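Local coordinates for resiniferatoxin-binding, phosphotriesterase-related protein (Rhodobacter sphaeroides 2.4.1, PDB 3K2G), which probably works as a metal-dependent phosphoric ester hydrolase of the phosphotriesterase family, holding two zinc ions in a TIM barrel, at residues Arg101-Pro106 with Thr125-Val130; Ala170-Ile175 with Thr202-Met207; Val220-Glu225 with Ala253-Phe258. All coordinates share one frame; numbering follows the deposited sequence.

Interaction 1: residues Arg101-Pro106 with Thr125-Val130; sequences RSIVDP and TGVQVV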
loop_
_atom_site.group_PDB
_atom_site.type_symbol
_atom_site.label_atom_id
_atom_site.label_comp_id
_atom_site.label_asym_id
_atom_site.label_seq_id
_atom_site.Cartn_x
_atom_site.Cartn_y
_atom_site.Cartn_z
ATOM N N ARG B 101 2.581 5.908 38.509
ATOM C CA ARG B 101 2.812 6.942 39.508
ATOM C C ARG B 101 1.834 8.096 39.357
ATOM O O ARG B 101 1.390 8.671 40.346
ATOM C CB ARG B 101 4.241 7.470 39.381
ATOM C CG ARG B 101 5.260 6.360 39.187
ATOM C CD ARG B 101 6.622 6.886 38.752
ATOM N NE ARG B 101 7.331 5.915 37.918
ATOM C CZ ARG B 101 8.540 6.111 37.400
ATOM N NH1 ARG B 101 9.190 7.246 37.629
ATOM N NH2 ARG B 101 9.098 5.176 36.641
ATOM N N SER B 102 1.481 8.422 38.119
ATOM C CA SER B 102 0.587 9.545 37.878
ATOM C C SER B 102 -0.497 9.322 36.826
ATOM O O SER B 102 -0.314 8.568 35.874
ATOM C CB SER B 102 1.417 10.767 37.458
ATOM O OG SER B 102 2.517 10.975 38.335
ATOM N N ILE B 103 -1.619 10.009 37.007
ATOM C CA ILE B 103 -2.720 9.958 36.051
ATOM C C ILE B 103 -3.230 11.367 35.755
ATOM O O ILE B 103 -3.406 12.180 36.665
ATOM C CB ILE B 103 -3.907 9.121 36.563
ATOM C CG1 ILE B 103 -3.496 7.654 36.699
ATOM C CG2 ILE B 103 -5.078 9.242 35.579
ATOM C CD1 ILE B 103 -4.594 6.756 37.232
ATOM N N VAL B 104 -3.448 11.657 34.477
ATOM C CA VAL B 104 -3.967 12.950 34.057
ATOM C C VAL B 104 -5.443 12.751 33.724
ATOM O O VAL B 104 -5.789 11.997 32.810
ATOM C CB VAL B 104 -3.232 13.493 32.801
ATOM C CG1 VAL B 104 -3.817 14.846 32.396
ATOM C CG2 VAL B 104 -1.735 13.632 33.088
ATOM N N ASP B 105 -6.313 13.414 34.479
ATOM C CA ASP B 105 -7.745 13.298 34.259
ATOM C C ASP B 105 -8.260 14.572 33.600
ATOM O O ASP B 105 -8.394 15.613 34.247
ATOM C CB ASP B 105 -8.473 13.073 35.583
ATOM C CG ASP B 105 -9.943 12.753 35.384
ATOM O OD1 ASP B 105 -10.566 13.369 34.497
ATOM O OD2 ASP B 105 -10.467 11.891 36.117
ATOM N N PRO B 106 -8.564 14.499 32.301
ATOM C CA PRO B 106 -9.061 15.646 31.539
ATOM C C PRO B 106 -10.568 15.876 31.611
ATOM O O PRO B 106 -11.123 16.590 30.770
ATOM C CB PRO B 106 -8.592 15.328 30.127
ATOM C CG PRO B 106 -8.796 13.838 30.069
ATOM C CD PRO B 106 -8.258 13.367 31.406
ATOM N N THR B 125 -4.952 5.963 46.841
ATOM C CA THR B 125 -4.182 5.128 45.922
ATOM C C THR B 125 -2.696 5.453 45.930
ATOM O O THR B 125 -1.871 4.606 45.593
ATOM C CB THR B 125 -4.675 5.282 44.479
ATOM O OG1 THR B 125 -4.422 6.620 44.035
ATOM C CG2 THR B 125 -6.164 4.991 44.393
ATOM N N GLY B 126 -2.357 6.680 46.316
ATOM C CA GLY B 126 -0.966 7.081 46.340
ATOM C C GLY B 126 -0.513 7.510 44.959
ATOM O O GLY B 126 0.655 7.817 44.742
ATOM N N VAL B 127 -1.452 7.523 44.020
ATOM C CA VAL B 127 -1.170 7.918 42.648
ATOM C C VAL B 127 -1.449 9.411 42.489
ATOM O O VAL B 127 -2.493 9.903 42.908
ATOM C CB VAL B 127 -2.048 7.110 41.654
ATOM C CG1 VAL B 127 -1.911 7.680 40.245
ATOM C CG2 VAL B 127 -1.635 5.641 41.678
ATOM N N GLN B 128 -0.506 10.127 41.890
ATOM C CA GLN B 128 -0.646 11.566 41.683
ATOM C C GLN B 128 -1.644 11.844 40.565
ATOM O O GLN B 128 -1.585 11.221 39.505
ATOM C CB GLN B 128 0.718 12.172 41.340
ATOM C CG GLN B 128 1.796 11.788 42.338
ATOM C CD GLN B 128 3.196 12.154 41.882
ATOM O OE1 GLN B 128 3.583 11.886 40.742
ATOM N NE2 GLN B 128 3.969 12.753 42.778
ATOM N N VAL B 129 -2.556 12.781 40.811
ATOM C CA VAL B 129 -3.577 13.138 39.835
ATOM C C VAL B 129 -3.536 14.597 39.388
ATOM O O VAL B 129 -3.537 15.516 40.216
ATOM C CB VAL B 129 -4.993 12.840 40.390
ATOM C CG1 VAL B 129 -6.059 13.319 39.417
ATOM C CG2 VAL B 129 -5.141 11.348 40.640
ATOM N N VAL B 130 -3.507 14.797 38.072
ATOM C CA VAL B 130 -3.501 16.131 37.477
ATOM C C VAL B 130 -4.905 16.401 36.936
ATOM O O VAL B 130 -5.475 15.550 36.250
ATOM C CB VAL B 130 -2.494 16.231 36.312
ATOM C CG1 VAL B 130 -2.598 17.598 35.665
ATOM C CG2 VAL B 130 -1.076 15.994 36.823
HETATM O O HOH W 1 2.908 8.354 43.093
#
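The flat groups joining Ile103 to Val130 and Arg101 to Gln128 are peptide planes, met at their edges: Val130 N comes to Ile103 O at 3.0 Å and Gln128 N to Arg101 O at 2.8 Å, each in the carbonyl plane. Ser102, Val104, Gln128 and Val130 line one face of the paired strands, Ile103 and Val129 the other. This is a neighbouring pair of parallel strands in the TIM barrel, joined by the beta-alpha-beta unit of strand 102-105, helix 115-125 and strand 128-131; the two short axes diverge by 23°. The ladder is completed by Ile103 N giving to Gln128 O, and by Asp105 N giving to Val130 O at 2.9 Å. Ile103 O takes a second, weaker partner, a CA-H contact from Val129 CA at 3.3 Å.

At the start of the pair, Thr125 OG1 accepts from Val127 N in an ST turn, while Gly126 turns the chain out of the helix with positive phi. A water donates to both Gly126 O and Arg101 O, bridging the two chains at the first rung. Val127 carries CG1 anti to its own N (chi1 171°), which brings that methyl onto Arg101 O and, at 3.9 Å, against Ile103 CG1. The Ile103 side also faces helix 85-97, and Val129 lies on helix 115-125, so this face looks outward to the helices. Ser102, on the other face, bonds through OG to Leu28 O.

Near the barrel mouth the Asp105 carboxylate leads away from Val130: OD2 accepts from Leu37 N and OD1 bonds Thr107 OG1. The Asp105 side chain lies about 4 Å from that of the zinc ligand His36. One strand position earlier, Val104 CG2 rests on Val130 CB at 4.2 Å.

Interaction 2: residues Ala170-Ile175 with Thr202-Met207; sequences ARIGLI and TGLPLM
Ile175 sets its CG1 beside the backbone N (chi1 -62°) and runs on extended, so that CD1 ends 3.6 Å from Thr202 OG1 while CG1 lies against Leu204 CB. Leu206 answers from across the pair: its second torsion (chi2 65°) folds CD1 back onto Ile175 CG2 at 3.7 Å. Met207, present as selenomethionine, brings CE to Leu174 CD1 at 3.6 Å.

The setting is the entry to two adjacent parallel strands of the TIM barrel, 175-178 and 206-208, linked by helix 186-202 in a right-handed beta-alpha-beta crossover. A single bridge, Ile175 with Leu206, makes the register here. Ile175 N gives to Pro205 O at 2.9 Å, and Met207 N gives to Ile175 O at 3.1 Å, so both polar backbone atoms of Ile175 are used on this one neighbour. The side chains of Ile175 and Leu206 point out to Ala195 of helix 186-202, whereas those of Leu174 and Met207 meet on the inner side. Met207 there packs on the zinc ligand His34, and its side chain comes within about 7 Å of a zinc ion.

Before the strands begin, contact passes to the loops. Leu204 spreads its two methyls along the approaching chain: CD1 touches Ile172 CG1 at 3.9 Å, and CD2 lies on the Gly173 carbonyl. That same Gly173 O also meets Pro205 CD, while the backbone of Gly173 bonds to Met131 of the preceding strand. Thr202 closes the helix end with an ST turn; positive-phi Gly203 follows, and OG1 of Thr202, also bonded to Ala198 O, accepts from Leu204 N at 3.3 Å.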
loop_
_atom_site.group_PDB
_atom_site.type_symbol
_atom_site.label_atom_id
_atom_site.label_comp_id
_atom_site.label_asym_id
_atom_site.label_seq_id
_atom_site.Cartn_x
_atom_site.Cartn_y
_atom_site.Cartn_z
ATOM N N ALA B 170 -7.968 23.521 45.029
ATOM C CA ALA B 170 -7.255 22.634 44.124
ATOM C C ALA B 170 -7.123 23.396 42.812
ATOM O O ALA B 170 -8.092 23.972 42.322
ATOM C CB ALA B 170 -8.040 21.346 43.916
ATOM N N ARG B 171 -5.920 23.411 42.252
ATOM C CA ARG B 171 -5.689 24.117 41.002
ATOM C C ARG B 171 -5.440 23.146 39.850
ATOM O O ARG B 171 -5.001 22.014 40.064
ATOM C CB ARG B 171 -4.524 25.094 41.177
ATOM C CG ARG B 171 -4.874 26.230 42.131
ATOM C CD ARG B 171 -3.715 27.166 42.372
ATOM N NE ARG B 171 -2.703 26.571 43.233
ATOM C CZ ARG B 171 -1.596 27.197 43.620
ATOM N NH1 ARG B 171 -1.363 28.440 43.215
ATOM N NH2 ARG B 171 -0.726 26.586 44.412
ATOM N N ILE B 172 -5.746 23.584 38.632
ATOM C CA ILE B 172 -5.569 22.734 37.460
ATOM C C ILE B 172 -4.113 22.673 37.033
ATOM O O ILE B 172 -3.337 23.587 37.308
ATOM C CB ILE B 172 -6.424 23.221 36.274
ATOM C CG1 ILE B 172 -6.027 24.650 35.888
ATOM C CG2 ILE B 172 -7.903 23.151 36.640
ATOM C CD1 ILE B 172 -6.737 25.169 34.650
ATOM N N GLY B 173 -3.747 21.585 36.364
ATOM C CA GLY B 173 -2.375 21.411 35.921
ATOM C C GLY B 173 -2.299 21.258 34.420
ATOM O O GLY B 173 -1.225 21.174 33.831
ATOM N N LEU B 174 -3.468 21.223 33.802
ATOM C CA LEU B 174 -3.577 21.087 32.361
ATOM C C LEU B 174 -4.867 21.766 31.958
ATOM O O LEU B 174 -5.820 21.824 32.732
ATOM C CB LEU B 174 -3.600 19.603 31.963
ATOM C CG LEU B 174 -4.475 19.158 30.783
ATOM C CD1 LEU B 174 -3.682 18.266 29.865
ATOM C CD2 LEU B 174 -5.704 18.425 31.300
ATOM N N ILE B 175 -4.889 22.303 30.751
ATOM C CA ILE B 175 -6.074 22.965 30.247
ATOM C C ILE B 175 -6.790 21.983 29.357
ATOM O O ILE B 175 -6.401 21.815 28.198
ATOM C CB ILE B 175 -5.722 24.187 29.377
ATOM C CG1 ILE B 175 -4.975 25.223 30.214
ATOM C CG2 ILE B 175 -6.988 24.753 28.746
ATOM C CD1 ILE B 175 -4.712 26.535 29.505
ATOM N N THR B 202 -1.630 31.314 31.148
ATOM C CA THR B 202 -1.188 30.463 32.256
ATOM C C THR B 202 0.097 29.673 31.985
ATOM O O THR B 202 0.802 29.283 32.917
ATOM C CB THR B 202 -2.285 29.446 32.657
ATOM O OG1 THR B 202 -2.507 28.525 31.580
ATOM C CG2 THR B 202 -3.580 30.165 32.976
ATOM N N GLY B 203 0.395 29.425 30.715
ATOM C CA GLY B 203 1.591 28.672 30.384
ATOM C C GLY B 203 1.422 27.182 30.644
ATOM O O GLY B 203 2.400 26.425 30.667
ATOM N N LEU B 204 0.177 26.757 30.842
ATOM C CA LEU B 204 -0.121 25.343 31.089
ATOM C C LEU B 204 -0.350 24.600 29.780
ATOM O O LEU B 204 -0.700 25.210 28.762
ATOM C CB LEU B 204 -1.379 25.198 31.951
ATOM C CG LEU B 204 -1.283 25.528 33.439
ATOM C CD1 LEU B 204 -2.664 25.393 34.093
ATOM C CD2 LEU B 204 -0.275 24.591 34.096
ATOM N N PRO B 205 -0.154 23.267 29.786
ATOM C CA PRO B 205 -0.355 22.456 28.581
ATOM C C PRO B 205 -1.808 22.542 28.121
ATOM O O PRO B 205 -2.702 22.804 28.922
ATOM C CB PRO B 205 0.001 21.048 29.045
ATOM C CG PRO B 205 0.994 21.286 30.135
ATOM C CD PRO B 205 0.387 22.445 30.880
ATOM N N LEU B 206 -2.032 22.311 26.831
ATOM C CA LEU B 206 -3.370 22.355 26.250
ATOM C C LEU B 206 -3.684 21.008 25.603
ATOM O O LEU B 206 -2.897 20.485 24.815
ATOM C CB LEU B 206 -3.455 23.471 25.206
ATOM C CG LEU B 206 -4.751 23.586 24.398
ATOM C CD1 LEU B 206 -5.909 23.953 25.324
ATOM C CD2 LEU B 206 -4.584 24.642 23.310
HETATM N N MSE B 207 -4.838 20.448 25.945
HETATM C CA MSE B 207 -5.254 19.156 25.418
HETATM C C MSE B 207 -6.575 19.322 24.687
HETATM O O MSE B 207 -7.541 19.855 25.239
HETATM C CB MSE B 207 -5.399 18.152 26.561
HETATM C CG MSE B 207 -5.783 16.735 26.122
HETATM SE SE MSE B 207 -5.845 15.538 27.598
HETATM C CE MSE B 207 -3.940 15.286 27.856
#

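Interaction 3: residues Val220-Glu225 with Ala253-Phe258; sequences VLDLVE and AQRGAF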
loop_
_atom_site.group_PDB
_atom_site.type_symbol
_atom_site.label_atom_id
_atom_site.label_comp_id
_atom_site.label_asym_id
_atom_site.label_seq_id
_atom_site.Cartn_x
_atom_site.Cartn_y
_atom_site.Cartn_z
ATOM N N VAL B 220 -7.503 22.611 13.787
ATOM C CA VAL B 220 -7.431 22.833 15.230
ATOM C C VAL B 220 -6.117 23.522 15.566
ATOM O O VAL B 220 -6.105 24.514 16.291
ATOM C CB VAL B 220 -7.508 21.498 16.039
ATOM C CG1 VAL B 220 -6.940 21.693 17.446
ATOM C CG2 VAL B 220 -8.953 21.028 16.143
ATOM N N LEU B 221 -5.012 22.995 15.038
ATOM C CA LEU B 221 -3.702 23.587 15.303
ATOM C C LEU B 221 -3.585 24.983 14.699
ATOM O O LEU B 221 -2.917 25.853 15.263
ATOM C CB LEU B 221 -2.579 22.690 14.772
ATOM C CG LEU B 221 -2.404 21.345 15.487
ATOM C CD1 LEU B 221 -1.163 20.631 14.943
ATOM C CD2 LEU B 221 -2.271 21.560 16.998
ATOM N N ASP B 222 -4.231 25.197 13.556
ATOM C CA ASP B 222 -4.201 26.509 12.911
ATOM C C ASP B 222 -4.800 27.537 13.871
ATOM O O ASP B 222 -4.287 28.649 14.010
ATOM C CB ASP B 222 -5.021 26.507 11.611
ATOM C CG ASP B 222 -4.285 25.863 10.440
ATOM O OD1 ASP B 222 -3.126 25.433 10.603
ATOM O OD2 ASP B 222 -4.881 25.792 9.344
ATOM N N LEU B 223 -5.889 27.157 14.533
ATOM C CA LEU B 223 -6.561 28.052 15.469
ATOM C C LEU B 223 -5.719 28.274 16.727
ATOM O O LEU B 223 -5.555 29.408 17.191
ATOM C CB LEU B 223 -7.935 27.483 15.831
ATOM C CG LEU B 223 -8.777 28.299 16.813
ATOM C CD1 LEU B 223 -10.247 27.954 16.643
ATOM C CD2 LEU B 223 -8.314 28.017 18.239
ATOM N N VAL B 224 -5.189 27.195 17.286
ATOM C CA VAL B 224 -4.357 27.320 18.469
ATOM C C VAL B 224 -3.148 28.204 18.144
ATOM O O VAL B 224 -2.693 28.993 18.970
ATOM C CB VAL B 224 -3.883 25.940 18.949
ATOM C CG1 VAL B 224 -2.779 26.085 19.965
ATOM C CG2 VAL B 224 -5.050 25.190 19.556
ATOM N N GLU B 225 -2.649 28.076 16.922
ATOM C CA GLU B 225 -1.496 28.840 16.474
ATOM C C GLU B 225 -1.797 30.332 16.334
ATOM O O GLU B 225 -1.049 31.169 16.848
ATOM C CB GLU B 225 -1.009 28.268 15.142
ATOM C CG GLU B 225 0.252 28.887 14.596
ATOM C CD GLU B 225 0.784 28.120 13.402
ATOM O OE1 GLU B 225 0.091 28.065 12.363
ATOM O OE2 GLU B 225 1.894 27.563 13.507
ATOM N N ALA B 253 2.589 15.897 13.815
ATOM C CA ALA B 253 3.709 15.750 14.730
ATOM C C ALA B 253 4.788 16.773 14.386
ATOM O O ALA B 253 5.374 17.388 15.277
ATOM C CB ALA B 253 4.278 14.337 14.647
ATOM N N GLN B 254 5.029 16.949 13.086
ATOM C CA GLN B 254 6.035 17.882 12.598
ATOM C C GLN B 254 5.729 19.318 13.039
ATOM O O GLN B 254 6.644 20.101 13.305
ATOM C CB GLN B 254 6.121 17.813 11.072
ATOM C CG GLN B 254 7.140 18.778 10.474
ATOM C CD GLN B 254 8.554 18.487 10.936
ATOM O OE1 GLN B 254 9.079 17.408 10.692
ATOM N NE2 GLN B 254 9.176 19.451 11.609
ATOM N N ARG B 255 4.447 19.666 13.112
ATOM C CA ARG B 255 4.078 21.006 13.548
ATOM C C ARG B 255 4.432 21.172 15.021
ATOM O O ARG B 255 4.516 22.292 15.517
ATOM C CB ARG B 255 2.587 21.277 13.312
ATOM C CG ARG B 255 2.230 21.406 11.838
ATOM C CD ARG B 255 0.765 21.779 11.617
ATOM N NE ARG B 255 0.478 23.173 11.954
ATOM C CZ ARG B 255 -0.699 23.764 11.761
ATOM N NH1 ARG B 255 -1.707 23.087 11.231
ATOM N NH2 ARG B 255 -0.868 25.036 12.089
ATOM N N GLY B 256 4.636 20.051 15.717
ATOM C CA GLY B 256 5.019 20.111 17.119
ATOM C C GLY B 256 4.051 19.553 18.154
ATOM O O GLY B 256 4.416 19.364 19.318
ATOM N N ALA B 257 2.822 19.270 17.737
ATOM C CA ALA B 257 1.816 18.761 18.655
ATOM C C ALA B 257 2.042 17.310 19.050
ATOM O O ALA B 257 2.609 16.524 18.296
ATOM C CB ALA B 257 0.425 18.917 18.041
ATOM N N PHE B 258 1.598 16.969 20.253
ATOM C CA PHE B 258 1.698 15.603 20.728
ATOM C C PHE B 258 0.549 14.852 20.061
ATOM O O PHE B 258 -0.534 15.401 19.871
ATOM C CB PHE B 258 1.527 15.548 22.247
ATOM C CG PHE B 258 2.755 15.942 23.015
ATOM C CD1 PHE B 258 3.757 15.012 23.274
ATOM C CD2 PHE B 258 2.905 17.241 23.494
ATOM C CE1 PHE B 258 4.893 15.369 24.009
ATOM C CE2 PHE B 258 4.036 17.606 24.227
ATOM C CZ PHE B 258 5.033 16.669 24.487
HETATM O O HOH W 2 2.563 25.051 12.515
#
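Two nitrogens of Arg255 close on a single oxygen of Asp222: NH1 at 2.8 Å and NH2 at 2.7 Å both give to OD1, rather than one to each carboxylate oxygen. The grip is end-on but not flat, for the carboxylate and guanidinium planes stand 54° apart. NH2 meets OD1 nearly along its C-O axis, while NH1 approaches from above the carboxylate plane. NH2 has a second, weaker salt bridge, to Glu225 OE1 at 3.2 Å, and a water links Arg255 NE to Glu225 OE2, so the two acids one helical turn apart share the cation. NH1 reaches His218 O as well, within the same helix 217-226.

Leu221 floors this group, its CB 3.6 Å above the plane and over the centre of the guanidinium. The bend at chi3 (73°) in Arg255 helps turn the charged end across that leucine. Deeper, toward the barrel, both methyls of Leu221 touch Ala257 CB, with CD1 at 3.9 Å.

Gly256 ends helix 246-255 in a Schellman motif, and the chain then turns into strand 258-261. The contact thus joins helices 217-226 and 246-255 on the outside of the barrel, above strand 234-236, where Leu221 and Ala257 both rest on Leu236; beyond Arg255 lies Gln254 of the second subunit.

From the N terminus the three contacts come in series, none nested in or crossing another. Interaction 1 closes the excursion through helix 115-125 and sets strand 128-131 beside 102-105. After the chain has passed through helix 150-162, interaction 2 closes a later excursion, through helix 186-202, between strands 175-178 and 206-208. Interaction 3 spans strand 234-236 and pairs two outer helices. Interactions 1 and 2 touch inside the barrel, where Pro106 CB meets Met207 SE at 3.7 Å and Val130 CG1 lies on Gly173 CA. Interactions 2 and 3 meet through Leu206 CD2 and Val224 CG2, strand against the following helix, while 1 and 3 stay about 11 Å apart at their nearest atoms.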